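Long-range contacts in erythrocyte membrane protein 1 (PDB 2XU0), which probably binds host receptors as the adhesive N-terminal segment and first Duffy-binding-like domain of a rosetting surface protein of the malaria parasite: residues T269-Y278 with S290-N298; L26-Y34 with T304-L313. The protein carries 10 engineered substitutions. All blocks are in the same frame, centred on the assembly; numbering follows the deposited sequence.

Interaction 1 (T269-Y278 with S290-N298)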
ATOM      1  N   THR A 269      -0.776  16.233   5.178  1.00 36.97           N
ATOM      2  CA  THR A 269      -0.178  16.887   4.009  1.00 37.55           C
ATOM      3  C   THR A 269       0.602  18.190   4.339  1.00 42.82           C
ATOM      4  O   THR A 269       1.086  18.825   3.404  1.00 42.12           O
ATOM      5  CB  THR A 269      -1.234  17.173   2.945  1.00 37.63           C
ATOM      6  OG1 THR A 269      -2.269  17.922   3.575  1.00 34.67           O
ATOM      7  CG2 THR A 269      -1.765  15.922   2.275  1.00 31.47           C
ATOM      8  N   CYS A 270       0.749  18.570   5.636  1.00 42.15           N
ATOM      9  CA  CYS A 270       1.532  19.761   6.081  1.00 42.94           C
ATOM     10  C   CYS A 270       2.858  19.916   5.301  1.00 46.53           C
ATOM     11  O   CYS A 270       3.166  21.005   4.818  1.00 46.97           O
ATOM     12  CB  CYS A 270       1.785  19.744   7.595  1.00 43.37           C
ATOM     13  SG  CYS A 270       0.351  20.142   8.623  0.50 47.22           S
ATOM     14  N   SER A 271       3.613  18.810   5.147  1.00 42.11           N
ATOM     15  CA  SER A 271       4.922  18.777   4.475  1.00 41.80           C
ATOM     16  C   SER A 271       4.873  18.288   3.049  1.00 44.72           C
ATOM     17  O   SER A 271       5.928  18.051   2.457  1.00 44.34           O
ATOM     18  CB  SER A 271       5.887  17.891   5.262  1.00 46.52           C
ATOM     19  OG  SER A 271       5.349  16.583   5.387  1.00 59.25           O
ATOM     20  N   ALA A 272       3.675  18.079   2.497  1.00 41.99           N
ATOM     21  CA  ALA A 272       3.574  17.543   1.141  1.00 41.89           C
ATOM     22  C   ALA A 272       4.158  18.547   0.156  1.00 45.06           C
ATOM     23  O   ALA A 272       3.978  19.752   0.364  1.00 44.31           O
ATOM     24  CB  ALA A 272       2.121  17.216   0.798  1.00 42.89           C
ATOM     25  N   PRO A 273       4.926  18.099  -0.863  1.00 41.41           N
ATOM     26  CA  PRO A 273       5.505  19.062  -1.817  1.00 41.33           C
ATOM     27  C   PRO A 273       4.426  19.891  -2.483  1.00 47.84           C
ATOM     28  O   PRO A 273       3.316  19.381  -2.702  1.00 47.61           O
ATOM     29  CB  PRO A 273       6.177  18.169  -2.860  1.00 42.66           C
ATOM     30  CG  PRO A 273       6.371  16.867  -2.189  1.00 47.12           C
ATOM     31  CD  PRO A 273       5.225  16.711  -1.264  1.00 42.62           C
ATOM     32  N   TYR A 274       4.745  21.165  -2.810  1.00 45.10           N
ATOM     33  CA  TYR A 274       3.796  22.041  -3.507  1.00 44.94           C
ATOM     34  C   TYR A 274       3.339  21.439  -4.825  1.00 45.44           C
ATOM     35  O   TYR A 274       2.153  21.419  -5.099  1.00 45.75           O
ATOM     36  CB  TYR A 274       4.347  23.464  -3.737  1.00 47.28           C
ATOM     37  CG  TYR A 274       3.312  24.359  -4.388  1.00 50.65           C
ATOM     38  CD1 TYR A 274       2.245  24.876  -3.653  1.00 52.36           C
ATOM     39  CD2 TYR A 274       3.344  24.614  -5.760  1.00 52.08           C
ATOM     40  CE1 TYR A 274       1.271  25.670  -4.253  1.00 54.31           C
ATOM     41  CE2 TYR A 274       2.372  25.406  -6.373  1.00 53.39           C
ATOM     42  CZ  TYR A 274       1.344  25.942  -5.612  1.00 63.01           C
ATOM     43  OH  TYR A 274       0.384  26.725  -6.206  1.00 67.13           O
ATOM     44  N   TYR A 275       4.271  20.944  -5.622  1.00 41.07           N
ATOM     45  CA  TYR A 275       3.970  20.362  -6.915  1.00 41.13           C
ATOM     46  C   TYR A 275       3.728  18.860  -6.777  1.00 43.19           C
ATOM     47  O   TYR A 275       4.545  18.019  -7.167  1.00 41.88           O
ATOM     48  CB  TYR A 275       5.057  20.736  -7.932  1.00 43.43           C
ATOM     49  CG  TYR A 275       5.180  22.238  -8.138  1.00 47.43           C
ATOM     50  CD1 TYR A 275       4.303  22.921  -8.982  1.00 50.08           C
ATOM     51  CD2 TYR A 275       6.210  22.967  -7.538  1.00 48.45           C
ATOM     52  CE1 TYR A 275       4.428  24.296  -9.201  1.00 52.01           C
ATOM     53  CE2 TYR A 275       6.339  24.347  -7.739  1.00 49.38           C
ATOM     54  CZ  TYR A 275       5.445  25.007  -8.571  1.00 58.30           C
ATOM     55  OH  TYR A 275       5.555  26.365  -8.787  1.00 56.55           O
ATOM     56  N   ALA A 276       2.610  18.542  -6.126  1.00 39.95           N
ATOM     57  CA  ALA A 276       2.138  17.173  -5.877  1.00 38.12           C
ATOM     58  C   ALA A 276       0.638  17.226  -5.684  1.00 39.68           C
ATOM     59  O   ALA A 276       0.129  17.990  -4.862  1.00 39.24           O
ATOM     60  CB  ALA A 276       2.818  16.572  -4.655  1.00 38.12           C
ATOM     61  N   ASP A 277      -0.076  16.444  -6.469  1.00 34.94           N
ATOM     62  CA  ASP A 277      -1.534  16.414  -6.355  1.00 34.88           C
ATOM     63  C   ASP A 277      -2.035  14.987  -6.451  1.00 37.47           C
ATOM     64  O   ASP A 277      -1.372  14.151  -7.071  1.00 36.51           O
ATOM     65  CB  ASP A 277      -2.194  17.295  -7.448  1.00 36.87           C
ATOM     66  CG  ASP A 277      -2.020  18.776  -7.181  1.00 42.28           C
ATOM     67  OD1 ASP A 277      -2.796  19.328  -6.365  1.00 39.39           O
ATOM     68  OD2 ASP A 277      -1.028  19.352  -7.681  1.00 46.91           O
ATOM     69  N   TYR A 278      -3.186  14.701  -5.831  1.00 34.99           N
ATOM     70  CA  TYR A 278      -3.754  13.349  -5.911  1.00 34.41           C
ATOM     71  C   TYR A 278      -4.589  13.233  -7.181  1.00 39.79           C
ATOM     72  O   TYR A 278      -5.431  14.096  -7.452  1.00 38.74           O
ATOM     73  CB  TYR A 278      -4.624  13.044  -4.681  1.00 33.59           C
ATOM     74  CG  TYR A 278      -5.010  11.580  -4.571  1.00 31.60           C
ATOM     75  CD1 TYR A 278      -4.059  10.612  -4.263  1.00 34.05           C
ATOM     76  CD2 TYR A 278      -6.323  11.168  -4.765  1.00 30.34           C
ATOM     77  CE1 TYR A 278      -4.398   9.266  -4.184  1.00 36.33           C
ATOM     78  CE2 TYR A 278      -6.686   9.824  -4.629  1.00 30.95           C
ATOM     79  CZ  TYR A 278      -5.714   8.878  -4.335  1.00 39.07           C
ATOM     80  OH  TYR A 278      -6.000   7.537  -4.290  1.00 40.69           O
ATOM     81  N   SER A 290      -6.736  16.927  -7.025  1.00 36.38           N
ATOM     82  CA  SER A 290      -6.626  18.064  -6.110  1.00 36.39           C
ATOM     83  C   SER A 290      -6.087  19.204  -6.998  1.00 39.40           C
ATOM     84  O   SER A 290      -5.443  18.913  -8.007  1.00 37.97           O
ATOM     85  CB  SER A 290      -5.690  17.753  -4.943  1.00 38.02           C
ATOM     86  OG  SER A 290      -4.401  17.408  -5.407  1.00 45.91           O
ATOM     87  N   SER A 291      -6.393  20.474  -6.675  1.00 36.99           N
ATOM     88  CA  SER A 291      -6.087  21.615  -7.544  1.00 37.14           C
ATOM     89  C   SER A 291      -4.950  22.547  -7.137  1.00 43.18           C
ATOM     90  O   SER A 291      -4.446  23.278  -7.990  1.00 42.35           O
ATOM     91  CB  SER A 291      -7.339  22.479  -7.688  1.00 39.63           C
ATOM     92  OG  SER A 291      -8.431  21.760  -8.225  1.00 50.29           O
ATOM     93  N   HIS A 292      -4.651  22.642  -5.842  1.00 41.05           N
ATOM     94  CA  HIS A 292      -3.711  23.649  -5.354  1.00 41.99           C
ATOM     95  C   HIS A 292      -2.417  23.118  -4.760  1.00 44.90           C
ATOM     96  O   HIS A 292      -1.721  23.828  -4.027  1.00 45.80           O
ATOM     97  CB  HIS A 292      -4.452  24.650  -4.433  1.00 43.79           C
ATOM     98  CG  HIS A 292      -5.567  25.369  -5.137  1.00 48.13           C
ATOM     99  ND1 HIS A 292      -6.893  25.142  -4.809  1.00 50.67           N
ATOM    100  CD2 HIS A 292      -5.519  26.238  -6.178  1.00 50.91           C
ATOM    101  CE1 HIS A 292      -7.609  25.894  -5.637  1.00 50.39           C
ATOM    102  NE2 HIS A 292      -6.832  26.559  -6.491  1.00 50.90           N
ATOM    103  N   GLY A 293      -2.074  21.892  -5.130  1.00 38.84           N
ATOM    104  CA  GLY A 293      -0.833  21.265  -4.700  1.00 37.21           C
ATOM    105  C   GLY A 293      -0.855  20.772  -3.270  1.00 38.07           C
ATOM    106  O   GLY A 293      -1.893  20.796  -2.593  1.00 33.39           O
ATOM    107  N   LYS A 294       0.307  20.289  -2.803  1.00 36.50           N
ATOM    108  CA  LYS A 294       0.411  19.733  -1.444  1.00 36.71           C
ATOM    109  C   LYS A 294      -0.654  18.605  -1.201  1.00 39.01           C
ATOM    110  O   LYS A 294      -1.178  18.462  -0.086  1.00 40.42           O
ATOM    111  CB  LYS A 294       0.314  20.863  -0.389  1.00 39.16           C
ATOM    112  CG  LYS A 294       1.412  21.941  -0.486  1.00 41.37           C
ATOM    113  CD  LYS A 294       1.346  22.898   0.707  1.00 39.13           C
ATOM    114  CE  LYS A 294       1.684  22.288   2.056  1.00 42.59           C
ATOM    115  NZ  LYS A 294       3.009  21.620   2.047  1.00 48.70           N
ATOM    116  N   CYS A 295      -1.020  17.869  -2.279  1.00 32.21           N
ATOM    117  CA  CYS A 295      -1.996  16.764  -2.253  1.00 33.09           C
ATOM    118  C   CYS A 295      -3.375  17.191  -1.735  1.00 37.71           C
ATOM    119  O   CYS A 295      -4.062  16.377  -1.103  1.00 37.35           O
ATOM    120  CB  CYS A 295      -1.458  15.564  -1.466  1.00 32.92           C
ATOM    121  SG  CYS A 295       0.220  15.061  -1.897  1.00 36.16           S
ATOM    122  N   GLY A 296      -3.768  18.451  -1.994  1.00 32.67           N
ATOM    123  CA  GLY A 296      -5.047  18.979  -1.536  1.00 31.15           C
ATOM    124  C   GLY A 296      -5.067  19.511  -0.121  1.00 36.10           C
ATOM    125  O   GLY A 296      -6.145  19.720   0.446  1.00 36.19           O
ATOM    126  N   HIS A 297      -3.880  19.771   0.449  1.00 36.19           N
ATOM    127  CA  HIS A 297      -3.688  20.320   1.799  1.00 37.84           C
ATOM    128  C   HIS A 297      -4.549  21.560   2.053  1.00 43.65           C
ATOM    129  O   HIS A 297      -5.063  21.749   3.165  1.00 44.74           O
ATOM    130  CB  HIS A 297      -2.191  20.670   2.013  1.00 39.55           C
ATOM    131  CG  HIS A 297      -1.876  21.340   3.320  1.00 43.64           C
ATOM    132  ND1 HIS A 297      -1.915  20.650   4.513  1.00 45.65           N
ATOM    133  CD2 HIS A 297      -1.577  22.639   3.575  1.00 46.08           C
ATOM    134  CE1 HIS A 297      -1.621  21.541   5.454  1.00 45.59           C
ATOM    135  NE2 HIS A 297      -1.404  22.749   4.931  1.00 45.95           N
ATOM    136  N   ASN A 298      -4.698  22.412   1.042  1.00 40.68           N
ATOM    137  CA  ASN A 298      -5.427  23.683   1.230  1.00 41.58           C
ATOM    138  C   ASN A 298      -6.872  23.662   0.771  1.00 44.61           C
ATOM    139  O   ASN A 298      -7.495  24.715   0.795  1.00 45.67           O
ATOM    140  CB  ASN A 298      -4.674  24.830   0.489  1.00 46.07           C
ATOM    141  CG  ASN A 298      -3.192  24.946   0.773  1.00 60.62           C
ATOM    142  OD1 ASN A 298      -2.343  24.637  -0.080  1.00 57.63           O
ATOM    143  ND2 ASN A 298      -2.853  25.410   1.967  1.00 48.74           N
TER
HETATM  144  O   HOH W   1      -2.001  26.996  -5.151  1.00 65.74           O
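Asp277 meets Ser290 and Gly293 where two irregular loops flank the 279-281/287-289 hairpin of the Duffy-binding-like domain, a disulfide-rich, largely helical fold. The carboxylate of Asp277 collects two donors on one oxygen. OD1 takes Ser290 OG at 2.7 Å on its anti lone pair and Gly293 N at 2.9 Å on its syn lone pair, which fixes the plane of the group. Ser290 OG in turn accepts from Tyr278 N, and Ser290 N gives its hydrogen to Tyr278 O, so the serine pairs with Tyr278 through both backbone and hydroxyl.

Lys294 supplies the second polar knot, with Cys270 and Ala272. Its chain folds back at chi3 (67°) and chi4 (54°), bringing its ammonium group onto the turn 269-272, where NZ donates to Ala272 O at 2.7 Å in the carbonyl plane and to Cys270 O at 2.8 Å, standing well above the plane of the Cys270 carbonyl. Asn74 is a further partner of the ammonium, so a buried charge is met by several oxygens.

Main-chain bonds fill the space between. Cys295 N reaches Ala276 O at 2.8 Å and nearly straight (164°), while Lys294 N binds Tyr274 O and, weakly, Pro273 O. Gly293, with positive phi, brings its CA to 3.0 Å from Tyr274 O, leaving no room for a side chain.

Apolar packing is modest: Cys295 SG, in a disulfide to Cys189 of helix 186-204, lies against the methyls of Ala272 and Ala276. At the exposed margin a water bonded to Tyr274 OH makes a weak bond to His292 O. The Thr269 and His297 side chains pass side by side, running opposite ways, and His297 ND1 donates to Thr269 OG1 at 2.9 Å, almost in the imidazole plane.

Interaction 2 (L26-Y34 with T304-L313)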
ATOM      1  N   LEU A  26     -11.141   0.672  -6.644  1.00 28.88           N
ATOM      2  CA  LEU A  26     -11.447   0.639  -5.209  1.00 28.25           C
ATOM      3  C   LEU A  26     -11.876   2.007  -4.714  1.00 33.41           C
ATOM      4  O   LEU A  26     -12.799   2.086  -3.905  1.00 35.03           O
ATOM      5  CB  LEU A  26     -10.266   0.065  -4.367  1.00 27.35           C
ATOM      6  CG  LEU A  26      -9.772  -1.365  -4.695  1.00 30.35           C
ATOM      7  CD1 LEU A  26      -8.378  -1.624  -4.094  1.00 28.39           C
ATOM      8  CD2 LEU A  26     -10.743  -2.414  -4.247  1.00 30.01           C
ATOM      9  N   GLU A  27     -11.203   3.078  -5.178  1.00 30.13           N
ATOM     10  CA  GLU A  27     -11.526   4.477  -4.845  1.00 30.84           C
ATOM     11  C   GLU A  27     -12.979   4.786  -5.282  1.00 34.62           C
ATOM     12  O   GLU A  27     -13.737   5.464  -4.562  1.00 35.44           O
ATOM     13  CB  GLU A  27     -10.585   5.433  -5.597  1.00 32.80           C
ATOM     14  CG  GLU A  27      -9.260   5.692  -4.906  1.00 42.57           C
ATOM     15  CD  GLU A  27      -9.310   6.741  -3.823  1.00 46.27           C
ATOM     16  OE1 GLU A  27     -10.419   7.066  -3.346  1.00 51.26           O
ATOM     17  OE2 GLU A  27      -8.226   7.188  -3.399  1.00 36.69           O
ATOM     18  N   ASN A  28     -13.364   4.263  -6.429  1.00 29.75           N
ATOM     19  CA  ASN A  28     -14.723   4.469  -6.910  1.00 31.17           C
ATOM     20  C   ASN A  28     -15.772   3.786  -6.050  1.00 35.34           C
ATOM     21  O   ASN A  28     -16.840   4.358  -5.827  1.00 34.27           O
ATOM     22  CB  ASN A  28     -14.865   4.200  -8.378  1.00 33.99           C
ATOM     23  CG  ASN A  28     -14.290   5.316  -9.212  1.00 54.85           C
ATOM     24  OD1 ASN A  28     -14.680   6.478  -9.084  1.00 53.08           O
ATOM     25  ND2 ASN A  28     -13.322   5.000 -10.049  1.00 44.89           N
ATOM     26  N   ILE A  29     -15.443   2.624  -5.487  1.00 30.08           N
ATOM     27  CA  ILE A  29     -16.383   1.974  -4.570  1.00 29.38           C
ATOM     28  C   ILE A  29     -16.332   2.691  -3.222  1.00 34.42           C
ATOM     29  O   ILE A  29     -17.377   2.902  -2.628  1.00 34.09           O
ATOM     30  CB  ILE A  29     -16.184   0.431  -4.492  1.00 30.88           C
ATOM     31  CG1 ILE A  29     -16.359  -0.197  -5.880  1.00 29.07           C
ATOM     32  CG2 ILE A  29     -17.155  -0.178  -3.471  1.00 30.09           C
ATOM     33  CD1 ILE A  29     -15.750  -1.615  -6.019  1.00 32.65           C
ATOM     34  N   GLY A  30     -15.137   3.150  -2.814  1.00 31.98           N
ATOM     35  CA  GLY A  30     -14.928   3.923  -1.591  1.00 30.96           C
ATOM     36  C   GLY A  30     -15.781   5.180  -1.514  1.00 33.06           C
ATOM     37  O   GLY A  30     -16.285   5.520  -0.439  1.00 30.08           O
ATOM     38  N   ILE A  31     -15.925   5.891  -2.642  1.00 33.02           N
ATOM     39  CA  ILE A  31     -16.761   7.101  -2.772  1.00 34.46           C
ATOM     40  C   ILE A  31     -18.196   6.737  -2.416  1.00 39.03           C
ATOM     41  O   ILE A  31     -18.841   7.483  -1.686  1.00 38.87           O
ATOM     42  CB  ILE A  31     -16.762   7.662  -4.240  1.00 38.73           C
ATOM     43  CG1 ILE A  31     -15.443   8.292  -4.590  1.00 39.49           C
ATOM     44  CG2 ILE A  31     -17.906   8.698  -4.440  1.00 41.84           C
ATOM     45  CD1 ILE A  31     -15.405   8.800  -5.947  1.00 52.15           C
ATOM     46  N   LYS A  32     -18.711   5.621  -2.986  1.00 36.26           N
ATOM     47  CA  LYS A  32     -20.084   5.186  -2.732  1.00 36.84           C
ATOM     48  C   LYS A  32     -20.279   4.871  -1.250  1.00 39.66           C
ATOM     49  O   LYS A  32     -21.254   5.341  -0.671  1.00 38.61           O
ATOM     50  CB  LYS A  32     -20.461   3.985  -3.599  1.00 40.20           C
ATOM     51  CG  LYS A  32     -20.472   4.256  -5.084  1.00 55.95           C
ATOM     52  CD  LYS A  32     -21.376   3.246  -5.794  1.00 67.44           C
ATOM     53  CE  LYS A  32     -21.487   3.504  -7.279  1.00 77.55           C
ATOM     54  NZ  LYS A  32     -20.287   3.025  -8.022  1.00 87.92           N
ATOM     55  N   ILE A  33     -19.318   4.148  -0.623  1.00 33.66           N
ATOM     56  CA  ILE A  33     -19.375   3.825   0.806  1.00 33.68           C
ATOM     57  C   ILE A  33     -19.395   5.106   1.676  1.00 39.37           C
ATOM     58  O   ILE A  33     -20.217   5.227   2.589  1.00 39.21           O
ATOM     59  CB  ILE A  33     -18.235   2.848   1.217  1.00 36.07           C
ATOM     60  CG1 ILE A  33     -18.227   1.557   0.375  1.00 35.19           C
ATOM     61  CG2 ILE A  33     -18.229   2.562   2.728  1.00 36.18           C
ATOM     62  CD1 ILE A  33     -19.610   0.737   0.260  1.00 39.55           C
ATOM     63  N   TYR A  34     -18.502   6.053   1.370  1.00 36.30           N
ATOM     64  CA  TYR A  34     -18.406   7.320   2.085  1.00 36.11           C
ATOM     65  C   TYR A  34     -19.738   8.075   1.964  1.00 40.13           C
ATOM     66  O   TYR A  34     -20.236   8.585   2.965  1.00 38.31           O
ATOM     67  CB  TYR A  34     -17.215   8.155   1.565  1.00 36.55           C
ATOM     68  CG  TYR A  34     -17.162   9.563   2.121  1.00 39.22           C
ATOM     69  CD1 TYR A  34     -17.618  10.648   1.372  1.00 41.08           C
ATOM     70  CD2 TYR A  34     -16.744   9.803   3.429  1.00 39.72           C
ATOM     71  CE1 TYR A  34     -17.604  11.945   1.893  1.00 40.83           C
ATOM     72  CE2 TYR A  34     -16.746  11.092   3.967  1.00 39.83           C
ATOM     73  CZ  TYR A  34     -17.179  12.159   3.193  1.00 47.35           C
ATOM     74  OH  TYR A  34     -17.171  13.431   3.709  1.00 50.64           O
ATOM     75  N   THR A 304      -9.080  11.680  -1.517  1.00 29.61           N
ATOM     76  CA  THR A 304      -9.074  10.225  -1.430  1.00 29.19           C
ATOM     77  C   THR A 304     -10.234   9.698  -0.607  1.00 32.47           C
ATOM     78  O   THR A 304     -10.720  10.350   0.333  1.00 30.41           O
ATOM     79  CB  THR A 304      -7.680   9.675  -0.921  1.00 36.91           C
ATOM     80  OG1 THR A 304      -7.726   8.247  -0.900  1.00 39.47           O
ATOM     81  CG2 THR A 304      -7.332  10.127   0.497  1.00 30.61           C
ATOM     82  N   TYR A 305     -10.597   8.454  -0.922  1.00 30.38           N
ATOM     83  CA  TYR A 305     -11.616   7.664  -0.235  1.00 29.91           C
ATOM     84  C   TYR A 305     -11.054   6.278   0.109  1.00 33.32           C
ATOM     85  O   TYR A 305     -11.814   5.358   0.361  1.00 33.73           O
ATOM     86  CB  TYR A 305     -12.886   7.586  -1.077  1.00 30.02           C
ATOM     87  CG  TYR A 305     -13.435   8.967  -1.393  1.00 31.52           C
ATOM     88  CD1 TYR A 305     -14.275   9.632  -0.494  1.00 31.67           C
ATOM     89  CD2 TYR A 305     -13.066   9.634  -2.560  1.00 32.17           C
ATOM     90  CE1 TYR A 305     -14.785  10.904  -0.790  1.00 31.85           C
ATOM     91  CE2 TYR A 305     -13.556  10.910  -2.850  1.00 33.08           C
ATOM     92  CZ  TYR A 305     -14.457  11.513  -1.993  1.00 39.43           C
ATOM     93  OH  TYR A 305     -14.930  12.760  -2.320  1.00 47.19           O
ATOM     94  N   LEU A 306      -9.713   6.146   0.185  1.00 30.22           N
ATOM     95  CA  LEU A 306      -9.071   4.874   0.534  1.00 29.62           C
ATOM     96  C   LEU A 306      -9.407   4.475   1.955  1.00 31.43           C
ATOM     97  O   LEU A 306      -9.520   3.284   2.237  1.00 30.70           O
ATOM     98  CB  LEU A 306      -7.559   4.896   0.311  1.00 30.78           C
ATOM     99  CG  LEU A 306      -7.040   4.807  -1.138  1.00 36.25           C
ATOM    100  CD1 LEU A 306      -5.511   4.767  -1.145  1.00 36.02           C
ATOM    101  CD2 LEU A 306      -7.556   3.576  -1.864  1.00 38.98           C
ATOM    102  N   ASP A 307      -9.672   5.467   2.837  1.00 26.44           N
ATOM    103  CA  ASP A 307     -10.080   5.182   4.215  1.00 26.54           C
ATOM    104  C   ASP A 307     -11.480   4.497   4.284  1.00 32.11           C
ATOM    105  O   ASP A 307     -11.956   4.155   5.367  1.00 33.42           O
ATOM    106  CB  ASP A 307      -9.978   6.444   5.091  1.00 27.18           C
ATOM    107  CG  ASP A 307     -10.705   7.690   4.590  1.00 32.77           C
ATOM    108  OD1 ASP A 307     -10.740   7.910   3.350  1.00 31.39           O
ATOM    109  OD2 ASP A 307     -11.143   8.502   5.440  1.00 32.68           O
ATOM    110  N   TYR A 308     -12.122   4.282   3.121  1.00 27.39           N
ATOM    111  CA  TYR A 308     -13.406   3.561   3.041  1.00 26.78           C
ATOM    112  C   TYR A 308     -13.249   2.274   2.234  1.00 28.90           C
ATOM    113  O   TYR A 308     -14.235   1.651   1.839  1.00 26.50           O
ATOM    114  CB  TYR A 308     -14.553   4.474   2.548  1.00 27.65           C
ATOM    115  CG  TYR A 308     -14.836   5.542   3.576  1.00 30.48           C
ATOM    116  CD1 TYR A 308     -15.648   5.275   4.674  1.00 33.38           C
ATOM    117  CD2 TYR A 308     -14.126   6.741   3.572  1.00 30.55           C
ATOM    118  CE1 TYR A 308     -15.802   6.201   5.701  1.00 35.41           C
ATOM    119  CE2 TYR A 308     -14.231   7.649   4.620  1.00 30.83           C
ATOM    120  CZ  TYR A 308     -15.084   7.382   5.676  1.00 37.63           C
ATOM    121  OH  TYR A 308     -15.268   8.298   6.675  1.00 35.49           O
ATOM    122  N   VAL A 309     -11.997   1.879   2.008  1.00 26.56           N
ATOM    123  CA  VAL A 309     -11.666   0.645   1.274  1.00 27.26           C
ATOM    124  C   VAL A 309     -11.185  -0.397   2.290  1.00 29.81           C
ATOM    125  O   VAL A 309     -10.274  -0.070   3.060  1.00 30.31           O
ATOM    126  CB  VAL A 309     -10.603   0.865   0.135  1.00 29.82           C
ATOM    127  CG1 VAL A 309     -10.215  -0.464  -0.543  1.00 29.41           C
ATOM    128  CG2 VAL A 309     -11.101   1.873  -0.898  1.00 29.13           C
ATOM    129  N   PRO A 310     -11.732  -1.650   2.315  1.00 24.83           N
ATOM    130  CA  PRO A 310     -11.192  -2.651   3.244  1.00 23.44           C
ATOM    131  C   PRO A 310      -9.671  -2.710   3.195  1.00 25.41           C
ATOM    132  O   PRO A 310      -9.063  -2.729   2.119  1.00 24.85           O
ATOM    133  CB  PRO A 310     -11.838  -3.974   2.778  1.00 25.22           C
ATOM    134  CG  PRO A 310     -13.119  -3.549   2.130  1.00 29.12           C
ATOM    135  CD  PRO A 310     -12.816  -2.219   1.483  1.00 24.49           C
ATOM    136  N   GLN A 311      -9.065  -2.752   4.370  1.00 23.55           N
ATOM    137  CA  GLN A 311      -7.610  -2.754   4.568  1.00 25.68           C
ATOM    138  C   GLN A 311      -6.854  -3.835   3.789  1.00 30.16           C
ATOM    139  O   GLN A 311      -5.820  -3.536   3.188  1.00 30.15           O
ATOM    140  CB  GLN A 311      -7.274  -2.774   6.066  1.00 27.86           C
ATOM    141  CG  GLN A 311      -5.773  -2.664   6.364  1.00 27.85           C
ATOM    142  CD  GLN A 311      -5.492  -2.466   7.800  1.00 32.97           C
ATOM    143  OE1 GLN A 311      -5.761  -3.338   8.638  1.00 29.53           O
ATOM    144  NE2 GLN A 311      -4.834  -1.348   8.108  1.00 33.10           N
ATOM    145  N   PHE A 312      -7.370  -5.082   3.793  1.00 27.39           N
ATOM    146  CA  PHE A 312      -6.761  -6.191   3.065  1.00 26.37           C
ATOM    147  C   PHE A 312      -6.637  -5.844   1.561  1.00 27.17           C
ATOM    148  O   PHE A 312      -5.620  -6.138   0.949  1.00 28.05           O
ATOM    149  CB  PHE A 312      -7.574  -7.513   3.270  1.00 28.71           C
ATOM    150  CG  PHE A 312      -7.195  -8.544   2.225  1.00 29.40           C
ATOM    151  CD1 PHE A 312      -5.951  -9.171   2.263  1.00 30.78           C
ATOM    152  CD2 PHE A 312      -8.025  -8.788   1.131  1.00 30.40           C
ATOM    153  CE1 PHE A 312      -5.531  -9.996   1.213  1.00 30.63           C
ATOM    154  CE2 PHE A 312      -7.616  -9.640   0.100  1.00 32.90           C
ATOM    155  CZ  PHE A 312      -6.376 -10.254   0.158  1.00 30.18           C
ATOM    156  N   LEU A 313      -7.689  -5.266   0.961  1.00 23.83           N
ATOM    157  CA  LEU A 313      -7.674  -4.881  -0.458  1.00 24.51           C
ATOM    158  C   LEU A 313      -6.632  -3.776  -0.741  1.00 29.26           C
ATOM    159  O   LEU A 313      -5.948  -3.807  -1.769  1.00 29.29           O
ATOM    160  CB  LEU A 313      -9.093  -4.441  -0.918  1.00 24.16           C
ATOM    161  CG  LEU A 313     -10.154  -5.551  -0.851  1.00 27.58           C
ATOM    162  CD1 LEU A 313     -11.528  -5.017  -1.197  1.00 26.34           C
ATOM    163  CD2 LEU A 313      -9.749  -6.790  -1.715  1.00 24.28           C
TER
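Tyr305 and Tyr308 reach from the 304-313 segment toward helix 22-39, and Tyr34 sits against both of their rings. The edge of Tyr34 is directed at the face of Tyr308 in an offset edge-to-face pair, with centroids 5.3 Å apart and planes at 61°. Tyr34 CB lies over the same ring as a CH-pi contact. Having CG anti to its backbone N (chi1 172°) brings the Tyr34 ring to Tyr305 as well, whose plane is inclined at 51° to it, with CD1 of Tyr34 3.6 Å from CE1 of Tyr305. Over one face of Tyr305 comes Ile31, its CG1 3.8 Å from the ring centroid. Tyr308 OH is held by Thr258 of helix 249-268.

At the ring edge of Tyr305 stands the carboxylate of Glu27. Its chain bends at chi2 and turns both oxygens to the loop: OE1 receives Tyr305 N at 2.8 Å on its syn lone pair, and OE2 receives Thr304 OG1, also at 2.8 Å and slightly out of the carboxylate plane. Thr304 OG1 accepts from Leu306 N, an ST turn that positions the hydroxyl. Tyr278 OH is a probable further partner of OE2.

Between these groups Gly30 lets the backbones approach, with Tyr308 CB near Gly30 O. Toward the start of helix 311-338, Leu26 meets Val309 at about a right angle and packs its CD2 on Leu313 CD1. The arrangement is a helix docked on a loop through a tyrosine cluster and a glutamate carboxylate that accepts from the Thr304 ST turn and from Tyr305 N, joining the N-terminal segment of PfEMP1 to its Duffy-binding-like domain.

The two contacts have centres about 20 Å apart and meet through Tyr278 and Glu27. Tyr278 leaves the 269-278 loop of interaction 1 and its OH lies 2.4 Å from OE2 of Glu27 in interaction 2, a probable hydrogen bond, while its CE2 packs 3.8 Å from CB of Thr304. Glu27 OE2 thus probably has partners from both contacts. Along the chain, interaction 1 is nested within the loop that interaction 2 closes: the first is a local pairing inside the Duffy-binding-like domain, the second spans 270 residues to the N-terminal segment. Both lie away from the magnesium and proline sites.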